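Local coordinates for protein processed glycerol phosphate lipoteichoic acid synthase 2 (Bacillus subtilis, PDB 2W8D) that belongs to the sulfatase family of the alkaline phosphatase clan, holding a magnesium ion in a globular domain built round a mixed beta sheet, at residues K32-V37 with H319-D324; A87-E92 with K144-D149; Q187-K192 with D245-K250. All coordinates share one frame; numbering follows the deposited sequence.

Contact 1 of 3, residues K32-V37 with H319-D324; sequences KNVIYV and HLLGVD
Leu321 reaches across to the start of strand 33-39 and the residue before it, touching them with its two methyl groups, one on Val34 and one on the backbone of Lys32. From CB outward, the first atom leaves the end of helix 313-320 and meets no atom of the strand at packing distance. CG stands anti to the carbonyl carbon, chi1 -65°, which swings the branch toward the strand; Leu321 CG is still 4.6 Å from Val34 CG2, so the tips do the touching. CD1 packs on that same Val34 CG2 at 3.9 Å, the two branched chains crossing at a slant. CD2 goes the other way and lies 3.7 Å from Lys32 O, a carbonyl that Tyr124 OH already serves with a hydrogen bond. Tyr124 and Ile252 also press on Leu321, so the leucine is packed between Val34 and Ile252 of the sheet and Tyr124 of a loop.

The backbone behind the leucine turns in a Schellman motif. Gly322, with phi 82°, ends the helix, and its N returns to His319 O at 2.9 Å. Lys32 sends its own amino group away from the leucine to Ala297 O, while Val34 O receives Thr191 OG1 within the sheet.

No hydrogen bond joins the two segments. The helix end is set against the beginning of strand 33-39, an inner strand of the sulfatase-family sheet, by methyl packing, while the nearby carbonyls of Lys32 and Leu321 bond to Tyr124 OH and Lys122 NZ.

Contact 2 of 3, residues A87-E92 with K144-D149; sequences AEFMME and KAEGID
Glu92, near the end of helix 86-93, lays its CB and CG over the carboxylate of Glu146, the residue before Gly147 in the Schellman motif that follows helix 139-145. Gly147 makes that turn with positive phi, its N bonding back to Lys144 O. Both helices belong to the sulfatase-family domain, and helix 86-93 starts two residues after the phosphothreonine at Thr84, a ligand of the magnesium ion.

The tight part is this carbon-on-carboxylate layer. Glu92 CG comes to 3.5 Å from Glu146 OE1, and Glu92 CB to 3.7 Å from Glu146 OE2, both carbons lying to one side of the carboxylate plane. The two acid groups themselves are turned steeply, their planes 78° apart. Glu146 is stretched straight beyond CG, which carries its carboxylate to the helix; Glu92 instead folds at chi2, -27°, so its own acid group leaves the contact and makes a salt bridge with Lys192. That divergence keeps Glu92 OE2 5.3 Å from Glu146 OE1. Burial and the neighbouring acids would probably favour a raised pKa for Glu146, although Asn93 ND2 donates to its OE2.

The looser part lies round this core. Phe89 CD1 approaches Glu146 OE2 at 3.9 Å, ring and carboxylate planes nearly parallel at 18°, but the approach is oblique. Between Glu146 and the backbone of Glu88 sits a water. Its distance to Glu146 OE1, 2.5 Å, is doubtfully short; on the other side it donates weakly to Glu88 O at 3.1 Å.

Contact 3 of 3, residues Q187-K192 with D245-K250; sequences QPFYTK and DGLYDK
Leu247 N donates to Asp245 OD1 at 3.1 Å, with an N-H...O angle of 149°, and this Asx turn leads into the leucine, which faces Gln187 and Phe189. Gly246 sits inside the turn with positive phi, just beyond helix 219-244, and Leu247 O is taken in turn by Ser251 OG.

The leucine uses both of its methyls. CB is directed toward the other segment, and CG, anti to the carbonyl carbon (chi1 -63°), carries the two methyls to it. Leu247 CD2 lies 3.4 Å from Gln187 NE2 and 4.0 Å from Gln187 CD, so it rests against the nitrogen end of the amide. Leu247 CD1 meets Phe189 CZ at 4.0 Å, coming in at the edge of the ring and near its plane rather than over a face. The phenyl gets there from the crowded position, CG between backbone N and carbonyl carbon at chi1 61°, with the leucine chain crossing it at about a right angle.

In this alkaline phosphatase-type sheet, strand 33-39 lies between strand 189-194 and strand 251-257, so the two segments meet beside its beginning. Phe189 also touches Ile35 on that middle strand, and Leu182 from helix 171-183 packs on both Phe189 and Leu247.

The outer part is polar and more exposed. Gln187 extends beyond CG, and its OE1 accepts a hydrogen bond from Asn33 ND2. Lys250, likewise extended and crossing the glutamine at about a right angle, brings its CD to 4.0 Å from Gln187 OE1.

In the fold
Contacts 1 and 3 share one mixed sheet: strand 33-39 of contact 1 runs parallel to strand 189-194 of contact 3, and their centres are about 11 Å apart. Tyr36 N lies 2.7 Å from Thr191 O, a probable hydrogen bond between the strands. Contact 2, about 15 Å from contact 1 and 18 Å from contact 3 between centres, sits on helices 86-93 and 139-145. It reaches the others through Met91 SE on Tyr36 and a Glu88–Lys192 salt bridge. Along the chain, contact 1 spans the other two, contact 2 closing before contact 3 opens. Distant parts of the sulfatase-family domain are thus drawn together round its sheet.

Contact 1 of 3, residues K32-V37 with H319-D324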
loop_
_atom_site.group_PDB
_atom_site.type_symbol
_atom_site.label_atom_id
_atom_site.label_comp_id
_atom_site.label_asym_id
_atom_site.label_seq_id
_atom_site.Cartn_x
_atom_site.Cartn_y
_atom_site.Cartn_z
ATOM N N LYS A 32 -16.010 9.470 -8.057
ATOM C CA LYS A 32 -14.677 10.052 -8.100
ATOM C C LYS A 32 -13.582 9.177 -8.703
ATOM O O LYS A 32 -13.641 7.936 -8.679
ATOM C CB LYS A 32 -14.260 10.579 -6.714
ATOM C CG LYS A 32 -14.619 12.100 -6.591
ATOM C CD LYS A 32 -15.142 12.481 -5.265
ATOM C CE LYS A 32 -16.094 13.662 -5.411
ATOM N NZ LYS A 32 -16.558 14.041 -4.049
ATOM N N ASN A 33 -12.584 9.846 -9.262
ATOM C CA ASN A 33 -11.387 9.190 -9.670
ATOM C C ASN A 33 -10.663 8.622 -8.429
ATOM O O ASN A 33 -10.923 9.041 -7.286
ATOM C CB ASN A 33 -10.492 10.190 -10.372
ATOM C CG ASN A 33 -11.165 10.837 -11.549
ATOM O OD1 ASN A 33 -11.582 10.160 -12.475
ATOM N ND2 ASN A 33 -11.273 12.159 -11.527
ATOM N N VAL A 34 -9.778 7.655 -8.667
ATOM C CA VAL A 34 -8.907 7.158 -7.643
ATOM C C VAL A 34 -7.495 7.352 -8.185
ATOM O O VAL A 34 -7.222 7.041 -9.349
ATOM C CB VAL A 34 -9.155 5.628 -7.359
ATOM C CG1 VAL A 34 -8.130 5.060 -6.317
ATOM C CG2 VAL A 34 -10.608 5.363 -6.950
ATOM N N ILE A 35 -6.607 7.865 -7.329
ATOM C CA ILE A 35 -5.192 8.003 -7.639
ATOM C C ILE A 35 -4.416 7.333 -6.480
ATOM O O ILE A 35 -4.409 7.828 -5.354
ATOM C CB ILE A 35 -4.800 9.512 -7.765
ATOM C CG1 ILE A 35 -5.509 10.197 -8.950
ATOM C CG2 ILE A 35 -3.288 9.680 -7.866
ATOM C CD1 ILE A 35 -5.400 11.738 -8.971
ATOM N N TYR A 36 -3.786 6.193 -6.739
ATOM C CA TYR A 36 -2.963 5.587 -5.717
ATOM C C TYR A 36 -1.551 6.088 -5.924
ATOM O O TYR A 36 -1.107 6.233 -7.073
ATOM C CB TYR A 36 -2.958 4.047 -5.842
ATOM C CG TYR A 36 -4.026 3.307 -5.111
ATOM C CD1 TYR A 36 -5.269 3.077 -5.687
ATOM C CD2 TYR A 36 -3.769 2.748 -3.862
ATOM C CE1 TYR A 36 -6.258 2.332 -5.027
ATOM C CE2 TYR A 36 -4.749 2.001 -3.184
ATOM C CZ TYR A 36 -5.993 1.809 -3.783
ATOM O OH TYR A 36 -6.952 1.086 -3.118
ATOM N N VAL A 37 -0.838 6.309 -4.828
ATOM C CA VAL A 37 0.603 6.575 -4.845
ATOM C C VAL A 37 1.335 5.652 -3.888
ATOM O O VAL A 37 1.070 5.662 -2.695
ATOM C CB VAL A 37 0.962 8.017 -4.433
ATOM C CG1 VAL A 37 2.460 8.222 -4.578
ATOM C CG2 VAL A 37 0.148 9.038 -5.279
ATOM N N HIS A 319 -15.754 0.909 -0.604
ATOM C CA HIS A 319 -16.839 1.401 0.234
ATOM C C HIS A 319 -17.039 2.894 0.090
ATOM O O HIS A 319 -18.169 3.328 -0.096
ATOM C CB HIS A 319 -16.682 0.964 1.701
ATOM C CG HIS A 319 -16.929 -0.501 1.903
ATOM N ND1 HIS A 319 -16.732 -1.141 3.109
ATOM C CD2 HIS A 319 -17.331 -1.462 1.030
ATOM C CE1 HIS A 319 -17.011 -2.425 2.976
ATOM N NE2 HIS A 319 -17.381 -2.645 1.725
ATOM N N LEU A 320 -15.948 3.657 0.122
ATOM C CA LEU A 320 -16.017 5.104 -0.102
ATOM C C LEU A 320 -16.695 5.418 -1.451
ATOM O O LEU A 320 -17.451 6.389 -1.558
ATOM C CB LEU A 320 -14.632 5.753 -0.023
ATOM C CG LEU A 320 -14.065 6.098 1.367
ATOM C CD1 LEU A 320 -12.567 6.364 1.297
ATOM C CD2 LEU A 320 -14.768 7.286 1.997
ATOM N N LEU A 321 -16.460 4.568 -2.452
ATOM C CA LEU A 321 -17.034 4.767 -3.792
ATOM C C LEU A 321 -18.449 4.230 -3.926
ATOM O O LEU A 321 -19.057 4.294 -4.997
ATOM C CB LEU A 321 -16.146 4.115 -4.851
ATOM C CG LEU A 321 -14.740 4.652 -5.094
ATOM C CD1 LEU A 321 -13.993 3.656 -5.970
ATOM C CD2 LEU A 321 -14.813 6.002 -5.779
ATOM N N GLY A 322 -18.982 3.693 -2.841
ATOM C CA GLY A 322 -20.351 3.192 -2.875
ATOM C C GLY A 322 -20.465 1.797 -3.455
ATOM O O GLY A 322 -21.545 1.383 -3.827
ATOM N N VAL A 323 -19.367 1.042 -3.523
ATOM C CA VAL A 323 -19.512 -0.334 -3.995
ATOM C C VAL A 323 -19.427 -1.408 -2.929
ATOM O O VAL A 323 -18.488 -1.483 -2.161
ATOM C CB VAL A 323 -18.809 -0.653 -5.375
ATOM C CG1 VAL A 323 -17.896 0.461 -5.822
ATOM C CG2 VAL A 323 -18.143 -2.029 -5.405
ATOM N N ASP A 324 -20.475 -2.215 -2.898
ATOM C CA ASP A 324 -20.661 -3.286 -1.930
ATOM C C ASP A 324 -19.728 -4.474 -2.187
ATOM O O ASP A 324 -19.774 -5.088 -3.256
ATOM C CB ASP A 324 -22.130 -3.749 -1.971
ATOM C CG ASP A 324 -22.426 -4.867 -0.978
ATOM O OD1 ASP A 324 -21.622 -5.058 -0.022
ATOM O OD2 ASP A 324 -23.468 -5.541 -1.157
#

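Contact 2 of 3, residues A87-E92 with K144-D149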
loop_
_atom_site.group_PDB
_atom_site.type_symbol
_atom_site.label_atom_id
_atom_site.label_comp_id
_atom_site.label_asym_id
_atom_site.label_seq_id
_atom_site.Cartn_x
_atom_site.Cartn_y
_atom_site.Cartn_z
ATOM N N ALA A 87 2.907 -5.373 -2.110
ATOM C CA ALA A 87 1.949 -4.337 -1.702
ATOM C C ALA A 87 0.958 -3.980 -2.844
ATOM O O ALA A 87 -0.240 -3.842 -2.608
ATOM C CB ALA A 87 2.650 -3.108 -1.117
ATOM N N GLU A 88 1.420 -3.878 -4.082
ATOM C CA GLU A 88 0.456 -3.618 -5.209
ATOM C C GLU A 88 -0.574 -4.745 -5.331
ATOM O O GLU A 88 -1.766 -4.504 -5.592
ATOM C CB GLU A 88 1.147 -3.491 -6.578
ATOM C CG GLU A 88 2.152 -2.382 -6.693
ATOM C CD GLU A 88 2.684 -2.300 -8.119
ATOM O OE1 GLU A 88 1.852 -2.105 -9.054
ATOM O OE2 GLU A 88 3.922 -2.464 -8.285
ATOM N N PHE A 89 -0.128 -5.977 -5.146
ATOM C CA PHE A 89 -1.046 -7.111 -5.245
ATOM C C PHE A 89 -2.191 -7.040 -4.233
ATOM O O PHE A 89 -3.340 -7.340 -4.546
ATOM C CB PHE A 89 -0.294 -8.438 -5.028
ATOM C CG PHE A 89 -1.163 -9.652 -5.231
ATOM C CD1 PHE A 89 -1.570 -10.015 -6.507
ATOM C CD2 PHE A 89 -1.573 -10.432 -4.135
ATOM C CE1 PHE A 89 -2.352 -11.159 -6.712
ATOM C CE2 PHE A 89 -2.379 -11.564 -4.321
ATOM C CZ PHE A 89 -2.766 -11.925 -5.620
HETATM N N MSE A 90 -1.848 -6.635 -3.022
HETATM C CA MSE A 90 -2.815 -6.467 -1.951
HETATM C C MSE A 90 -3.770 -5.288 -2.172
HETATM O O MSE A 90 -4.952 -5.426 -1.845
HETATM C CB MSE A 90 -2.094 -6.380 -0.610
HETATM C CG MSE A 90 -1.574 -7.750 -0.206
HETATM SE SE MSE A 90 -0.715 -7.748 1.558
HETATM C CE MSE A 90 1.028 -7.111 1.016
HETATM N N MSE A 91 -3.270 -4.168 -2.730
HETATM C CA MSE A 91 -4.115 -3.004 -3.046
HETATM C C MSE A 91 -5.167 -3.405 -4.051
HETATM O O MSE A 91 -6.302 -2.996 -3.925
HETATM C CB MSE A 91 -3.335 -1.822 -3.655
HETATM C CG MSE A 91 -2.239 -1.249 -2.790
HETATM SE SE MSE A 91 -2.880 -0.588 -1.060
HETATM C CE MSE A 91 -1.562 -1.425 0.115
ATOM N N GLU A 92 -4.782 -4.189 -5.059
ATOM C CA GLU A 92 -5.733 -4.567 -6.126
ATOM C C GLU A 92 -6.593 -5.776 -5.778
ATOM O O GLU A 92 -7.618 -5.956 -6.386
ATOM C CB GLU A 92 -5.049 -4.833 -7.479
ATOM C CG GLU A 92 -4.130 -3.755 -8.091
ATOM C CD GLU A 92 -4.437 -2.323 -7.691
ATOM O OE1 GLU A 92 -5.614 -1.951 -7.547
ATOM O OE2 GLU A 92 -3.488 -1.540 -7.534
ATOM N N LYS A 144 -2.252 -7.416 -16.613
ATOM C CA LYS A 144 -3.218 -7.838 -17.612
ATOM C C LYS A 144 -4.246 -8.716 -16.931
ATOM O O LYS A 144 -5.450 -8.620 -17.216
ATOM C CB LYS A 144 -2.539 -8.628 -18.714
ATOM C CG LYS A 144 -1.640 -7.816 -19.577
ATOM C CD LYS A 144 -1.008 -8.757 -20.560
ATOM C CE LYS A 144 -0.831 -8.124 -21.880
ATOM N NZ LYS A 144 0.546 -7.668 -22.028
ATOM N N ALA A 145 -3.771 -9.561 -16.019
ATOM C CA ALA A 145 -4.661 -10.418 -15.251
ATOM C C ALA A 145 -5.568 -9.551 -14.362
ATOM O O ALA A 145 -6.703 -9.936 -14.053
ATOM C CB ALA A 145 -3.838 -11.407 -14.391
ATOM N N GLU A 146 -5.061 -8.388 -13.961
ATOM C CA GLU A 146 -5.794 -7.510 -13.029
ATOM C C GLU A 146 -6.781 -6.562 -13.731
ATOM O O GLU A 146 -7.530 -5.832 -13.078
ATOM C CB GLU A 146 -4.824 -6.728 -12.113
ATOM C CG GLU A 146 -4.083 -7.626 -11.106
ATOM C CD GLU A 146 -3.109 -6.869 -10.169
ATOM O OE1 GLU A 146 -2.577 -5.776 -10.542
ATOM O OE2 GLU A 146 -2.887 -7.395 -9.039
ATOM N N GLY A 147 -6.770 -6.609 -15.059
ATOM C CA GLY A 147 -7.545 -5.732 -15.896
ATOM C C GLY A 147 -7.073 -4.304 -16.038
ATOM O O GLY A 147 -7.871 -3.435 -16.392
ATOM N N ILE A 148 -5.810 -4.015 -15.766
ATOM C CA ILE A 148 -5.378 -2.636 -15.879
ATOM C C ILE A 148 -5.359 -2.305 -17.385
ATOM O O ILE A 148 -4.700 -3.023 -18.152
ATOM C CB ILE A 148 -4.001 -2.346 -15.249
ATOM C CG1 ILE A 148 -3.887 -2.751 -13.761
ATOM C CG2 ILE A 148 -3.642 -0.864 -15.404
ATOM C CD1 ILE A 148 -5.029 -2.451 -12.894
ATOM N N ASP A 149 -6.073 -1.241 -17.798
ATOM C CA ASP A 149 -6.207 -0.918 -19.248
ATOM C C ASP A 149 -4.915 -0.386 -19.818
ATOM O O ASP A 149 -4.621 -0.634 -20.972
ATOM C CB ASP A 149 -7.301 0.145 -19.562
ATOM C CG ASP A 149 -8.677 -0.283 -19.132
ATOM O OD1 ASP A 149 -9.173 -1.241 -19.724
ATOM O OD2 ASP A 149 -9.248 0.303 -18.178
HETATM O O HOH W 1 -1.291 -4.743 -8.670
#

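Contact 3 of 3, residues Q187-K192 with D245-K250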
loop_
_atom_site.group_PDB
_atom_site.type_symbol
_atom_site.label_atom_id
_atom_site.label_comp_id
_atom_site.label_asym_id
_atom_site.label_seq_id
_atom_site.Cartn_x
_atom_site.Cartn_y
_atom_site.Cartn_z
ATOM N N GLN A 187 -12.577 9.978 -18.008
ATOM C CA GLN A 187 -12.990 9.969 -16.611
ATOM C C GLN A 187 -14.310 9.215 -16.450
ATOM O O GLN A 187 -15.156 9.285 -17.333
ATOM C CB GLN A 187 -13.118 11.420 -16.123
ATOM C CG GLN A 187 -11.765 12.012 -15.690
ATOM C CD GLN A 187 -11.886 13.370 -15.057
ATOM O OE1 GLN A 187 -12.639 13.563 -14.098
ATOM N NE2 GLN A 187 -11.131 14.326 -15.579
ATOM N N PRO A 188 -14.494 8.480 -15.336
ATOM C CA PRO A 188 -13.619 8.349 -14.166
ATOM C C PRO A 188 -12.444 7.428 -14.410
ATOM O O PRO A 188 -12.540 6.500 -15.202
ATOM C CB PRO A 188 -14.534 7.735 -13.115
ATOM C CG PRO A 188 -15.559 6.969 -13.891
ATOM C CD PRO A 188 -15.637 7.546 -15.281
ATOM N N PHE A 189 -11.333 7.676 -13.720
ATOM C CA PHE A 189 -10.161 6.824 -13.875
ATOM C C PHE A 189 -9.634 6.318 -12.555
ATOM O O PHE A 189 -9.779 6.975 -11.524
ATOM C CB PHE A 189 -9.060 7.531 -14.668
ATOM C CG PHE A 189 -8.556 8.791 -14.024
ATOM C CD1 PHE A 189 -7.834 8.750 -12.839
ATOM C CD2 PHE A 189 -8.793 10.017 -14.602
ATOM C CE1 PHE A 189 -7.378 9.946 -12.236
ATOM C CE2 PHE A 189 -8.334 11.189 -14.021
ATOM C CZ PHE A 189 -7.635 11.155 -12.850
ATOM N N TYR A 190 -8.994 5.147 -12.594
ATOM C CA TYR A 190 -8.363 4.538 -11.437
ATOM C C TYR A 190 -6.890 4.315 -11.792
ATOM O O TYR A 190 -6.595 3.585 -12.740
ATOM C CB TYR A 190 -9.055 3.202 -11.173
ATOM C CG TYR A 190 -8.407 2.296 -10.124
ATOM C CD1 TYR A 190 -7.255 1.545 -10.407
ATOM C CD2 TYR A 190 -9.014 2.144 -8.884
ATOM C CE1 TYR A 190 -6.716 0.698 -9.436
ATOM C CE2 TYR A 190 -8.513 1.317 -7.940
ATOM C CZ TYR A 190 -7.367 0.616 -8.196
ATOM O OH TYR A 190 -6.946 -0.183 -7.190
ATOM N N THR A 191 -5.982 4.930 -11.043
ATOM C CA THR A 191 -4.578 5.055 -11.451
ATOM C C THR A 191 -3.613 4.785 -10.321
ATOM O O THR A 191 -3.945 5.029 -9.154
ATOM C CB THR A 191 -4.246 6.461 -11.989
ATOM O OG1 THR A 191 -4.690 7.452 -11.055
ATOM C CG2 THR A 191 -4.934 6.680 -13.288
ATOM N N LYS A 192 -2.431 4.271 -10.680
ATOM C CA LYS A 192 -1.391 3.925 -9.723
ATOM C C LYS A 192 -0.097 4.603 -10.103
ATOM O O LYS A 192 0.381 4.423 -11.232
ATOM C CB LYS A 192 -1.140 2.407 -9.684
ATOM C CG LYS A 192 -2.277 1.548 -9.102
ATOM C CD LYS A 192 -2.433 0.206 -9.895
ATOM C CE LYS A 192 -1.131 -0.552 -9.978
ATOM N NZ LYS A 192 -0.569 -0.762 -8.593
ATOM N N ASP A 245 -4.961 21.483 -12.367
ATOM C CA ASP A 245 -5.780 20.895 -13.429
ATOM C C ASP A 245 -7.194 20.489 -13.006
ATOM O O ASP A 245 -7.981 20.048 -13.833
ATOM C CB ASP A 245 -5.047 19.768 -14.162
ATOM C CG ASP A 245 -4.680 18.586 -13.251
ATOM O OD1 ASP A 245 -5.499 18.138 -12.407
ATOM O OD2 ASP A 245 -3.549 18.069 -13.388
ATOM N N GLY A 246 -7.519 20.656 -11.726
ATOM C CA GLY A 246 -8.883 20.393 -11.241
ATOM C C GLY A 246 -9.184 18.949 -10.833
ATOM O O GLY A 246 -10.311 18.615 -10.454
ATOM N N LEU A 247 -8.186 18.081 -10.893
ATOM C CA LEU A 247 -8.412 16.669 -10.560
ATOM C C LEU A 247 -8.446 16.387 -9.052
ATOM O O LEU A 247 -8.918 15.329 -8.631
ATOM C CB LEU A 247 -7.420 15.763 -11.293
ATOM C CG LEU A 247 -7.495 15.759 -12.836
ATOM C CD1 LEU A 247 -6.386 14.951 -13.474
ATOM C CD2 LEU A 247 -8.832 15.267 -13.319
ATOM N N TYR A 248 -7.972 17.342 -8.250
ATOM C CA TYR A 248 -7.874 17.168 -6.788
ATOM C C TYR A 248 -9.240 17.036 -6.123
ATOM O O TYR A 248 -9.440 16.167 -5.272
ATOM C CB TYR A 248 -7.113 18.327 -6.162
ATOM C CG TYR A 248 -6.830 18.183 -4.685
ATOM C CD1 TYR A 248 -5.788 17.385 -4.236
ATOM C CD2 TYR A 248 -7.576 18.889 -3.733
ATOM C CE1 TYR A 248 -5.499 17.259 -2.870
ATOM C CE2 TYR A 248 -7.294 18.776 -2.349
ATOM C CZ TYR A 248 -6.255 17.969 -1.941
ATOM O OH TYR A 248 -5.954 17.822 -0.608
ATOM N N ASP A 249 -10.176 17.888 -6.535
ATOM C CA ASP A 249 -11.560 17.863 -6.066
ATOM C C ASP A 249 -12.377 16.735 -6.723
ATOM O O ASP A 249 -13.475 16.387 -6.286
ATOM C CB ASP A 249 -12.230 19.232 -6.334
ATOM C CG ASP A 249 -11.570 20.374 -5.566
ATOM O OD1 ASP A 249 -11.313 20.233 -4.348
ATOM O OD2 ASP A 249 -11.329 21.438 -6.178
ATOM N N LYS A 250 -11.839 16.157 -7.780
ATOM C CA LYS A 250 -12.562 15.105 -8.472
ATOM C C LYS A 250 -12.052 13.743 -8.091
ATOM O O LYS A 250 -12.334 12.766 -8.804
ATOM C CB LYS A 250 -12.456 15.293 -9.989
ATOM C CG LYS A 250 -13.233 16.503 -10.524
ATOM C CD LYS A 250 -12.698 16.947 -11.877
ATOM C CE LYS A 250 -13.099 18.392 -12.168
ATOM N NZ LYS A 250 -12.652 18.885 -13.513
#